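PDB 6RWT: ubiquinol-cytochrome C chaperone from Brucella abortus NCTC 8038, which probably acts, like its homolog Cbp3, as a chaperone for newly synthesised cytochrome b during assembly of respiratory complex III. Local coordinates for residues Q30-A35 / M175-V180. Residues are numbered along the deposited sequence; the frame is centred on the assembly and turned at random.
Sequences QKRFYA and MDVDQV
Arg32 NH1 donates to two backbone carbonyls of 175-180, Val177 O and Val180 O, each at 2.9 Å. Both acceptors lie close to the guanidinium plane. The bond to Val180 O is the straighter (N-H...O 166°), in the carbonyl plane and on a lone pair; that to Val177 O bends to 147°, its donor tilted from the carbonyl plane. With CG anti to the backbone N (chi1 -164°) and the chain extended as far as NE, the side chain reaches the carbonyls of the first residue of the 3-10 segment 177-179 and of the residue after that segment; Val177 O also accepts from Val180 N. NE hydrogen-bonds to Gln36 OE1, which further fixes the plane.

The Asp178 side chain runs antiparallel to that of Arg32, OD1 lying 3.8 Å from both Arg32 CB and Arg32 CD. A water donates to Asp178 OD1 (2.9 Å) and accepts from Arg32 N. An Asx turn opens the 3-10 segment: Asp178 N donates to Asp176 OD1 at 3.0 Å, approaching from above the carboxylate plane. Together the arginine bonds and the water join the loop between helices 2-28 and 43-61 to the C-terminal tail of this all-alpha chaperone.

Apolar contact centres on buried Val177, whose two methyls part: CG1 packs on Gln30 CB (3.7 Å) and Arg32 CB (3.8 Å), while CG2 meets Phe33 CE1 obliquely at 3.7 Å. Tyr151 of helix 145-161 touches Val177 and stacks edge-to-face with Phe33.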
loop_
_atom_site.group_PDB
_atom_site.type_symbol
_atom_site.label_atom_id
_atom_site.label_comp_id
_atom_site.label_asym_id
_atom_site.label_seq_id
_atom_site.Cartn_x
_atom_site.Cartn_y
_atom_site.Cartn_z
ATOM N N GLN A 30 1.299 -9.381 7.943
ATOM C CA GLN A 30 1.538 -10.845 7.838
ATOM C C GLN A 30 2.931 -11.212 8.373
ATOM O O GLN A 30 3.924 -10.571 8.019
ATOM C CB GLN A 30 1.351 -11.336 6.389
ATOM C CG GLN A 30 -0.100 -11.281 5.900
ATOM C CD GLN A 30 -0.236 -11.578 4.424
ATOM O OE1 GLN A 30 -0.103 -10.689 3.571
ATOM N NE2 GLN A 30 -0.509 -12.830 4.109
ATOM N N LYS A 31 2.984 -12.232 9.235
ATOM C CA LYS A 31 4.192 -12.538 10.027
ATOM C C LYS A 31 5.411 -12.952 9.201
ATOM O O LYS A 31 6.545 -12.617 9.566
ATOM C CB LYS A 31 3.893 -13.615 11.085
ATOM C CG LYS A 31 2.897 -13.190 12.155
ATOM C CD LYS A 31 3.471 -12.173 13.129
ATOM C CE LYS A 31 2.458 -11.792 14.201
ATOM N NZ LYS A 31 2.093 -12.941 15.078
ATOM N N ARG A 32 5.181 -13.645 8.083
ATOM C CA ARG A 32 6.275 -14.155 7.244
ATOM C C ARG A 32 7.232 -13.059 6.749
ATOM O O ARG A 32 8.425 -13.315 6.600
ATOM C CB ARG A 32 5.735 -14.959 6.048
ATOM C CG ARG A 32 6.786 -15.827 5.368
ATOM C CD ARG A 32 6.219 -16.660 4.228
ATOM N NE ARG A 32 7.212 -17.610 3.707
ATOM C CZ ARG A 32 7.054 -18.367 2.621
ATOM N NH1 ARG A 32 5.937 -18.301 1.893
ATOM N NH2 ARG A 32 8.029 -19.201 2.253
ATOM N N PHE A 33 6.728 -11.844 6.510
ATOM C CA PHE A 33 7.607 -10.749 6.072
ATOM C C PHE A 33 8.745 -10.524 7.077
ATOM O O PHE A 33 9.889 -10.326 6.688
ATOM C CB PHE A 33 6.865 -9.408 5.913
ATOM C CG PHE A 33 5.711 -9.420 4.935
ATOM C CD1 PHE A 33 5.831 -9.978 3.661
ATOM C CD2 PHE A 33 4.506 -8.802 5.278
ATOM C CE1 PHE A 33 4.758 -9.959 2.775
ATOM C CE2 PHE A 33 3.441 -8.780 4.395
ATOM C CZ PHE A 33 3.567 -9.364 3.138
ATOM N N TYR A 34 8.407 -10.573 8.366
ATOM C CA TYR A 34 9.314 -10.206 9.453
ATOM C C TYR A 34 10.093 -11.406 10.012
ATOM O O TYR A 34 11.204 -11.252 10.530
ATOM C CB TYR A 34 8.526 -9.504 10.566
ATOM C CG TYR A 34 7.658 -8.356 10.055
ATOM C CD1 TYR A 34 8.194 -7.078 9.833
ATOM C CD2 TYR A 34 6.316 -8.563 9.740
ATOM C CE1 TYR A 34 7.398 -6.038 9.346
ATOM C CE2 TYR A 34 5.516 -7.534 9.255
ATOM C CZ TYR A 34 6.057 -6.271 9.058
ATOM O OH TYR A 34 5.249 -5.252 8.574
ATOM N N ALA A 35 9.511 -12.593 9.924
ATOM C CA ALA A 35 10.221 -13.805 10.308
ATOM C C ALA A 35 11.117 -14.235 9.128
ATOM O O ALA A 35 12.241 -13.736 9.010
ATOM C CB ALA A 35 9.247 -14.890 10.750
ATOM N N MET A 175 -2.980 -11.700 -1.679
ATOM C CA MET A 175 -2.579 -13.102 -1.573
ATOM C C MET A 175 -2.152 -13.435 -0.134
ATOM O O MET A 175 -1.731 -12.547 0.612
ATOM C CB MET A 175 -1.444 -13.407 -2.556
ATOM C CG MET A 175 -1.773 -13.162 -4.030
ATOM S SD MET A 175 -3.153 -14.112 -4.715
ATOM C CE MET A 175 -2.497 -15.774 -4.583
ATOM N N ASP A 176 -2.313 -14.696 0.266
ATOM C CA ASP A 176 -1.762 -15.216 1.530
ATOM C C ASP A 176 -0.271 -15.489 1.304
ATOM O O ASP A 176 0.099 -16.444 0.619
ATOM C CB ASP A 176 -2.507 -16.507 1.950
ATOM C CG ASP A 176 -1.964 -17.159 3.247
ATOM O OD1 ASP A 176 -0.973 -16.687 3.849
ATOM O OD2 ASP A 176 -2.545 -18.193 3.662
ATOM N N VAL A 177 0.585 -14.659 1.899
ATOM C CA VAL A 177 2.037 -14.795 1.738
ATOM C C VAL A 177 2.588 -16.184 2.127
ATOM O O VAL A 177 3.596 -16.611 1.573
ATOM C CB VAL A 177 2.802 -13.640 2.459
ATOM C CG1 VAL A 177 2.760 -13.800 3.972
ATOM C CG2 VAL A 177 4.242 -13.546 1.959
ATOM N N ASP A 178 1.918 -16.893 3.041
ATOM C CA ASP A 178 2.340 -18.256 3.444
ATOM C C ASP A 178 2.234 -19.315 2.335
ATOM O O ASP A 178 2.874 -20.367 2.422
ATOM C CB ASP A 178 1.536 -18.730 4.663
ATOM C CG ASP A 178 1.815 -17.914 5.914
ATOM O OD1 ASP A 178 2.970 -17.495 6.117
ATOM O OD2 ASP A 178 0.872 -17.701 6.708
ATOM N N GLN A 179 1.403 -19.044 1.325
ATOM C CA GLN A 179 1.256 -19.917 0.160
ATOM C C GLN A 179 2.231 -19.605 -0.988
ATOM O O GLN A 179 2.211 -20.299 -2.004
ATOM C CB GLN A 179 -0.190 -19.861 -0.354
ATOM C CG GLN A 179 -1.230 -20.253 0.694
ATOM C CD GLN A 179 -2.661 -20.137 0.194
ATOM O OE1 GLN A 179 -3.006 -19.213 -0.550
ATOM N NE2 GLN A 179 -3.505 -21.072 0.605
ATOM N N VAL A 180 3.084 -18.585 -0.838
ATOM C CA VAL A 180 4.115 -18.278 -1.847
ATOM C C VAL A 180 5.241 -19.313 -1.768
ATOM O O VAL A 180 5.762 -19.582 -0.683
ATOM C CB VAL A 180 4.703 -16.856 -1.654
ATOM C CG1 VAL A 180 5.820 -16.573 -2.658
ATOM C CG2 VAL A 180 3.610 -15.812 -1.800
HETATM O O HOH W 1 2.589 -14.959 7.470
#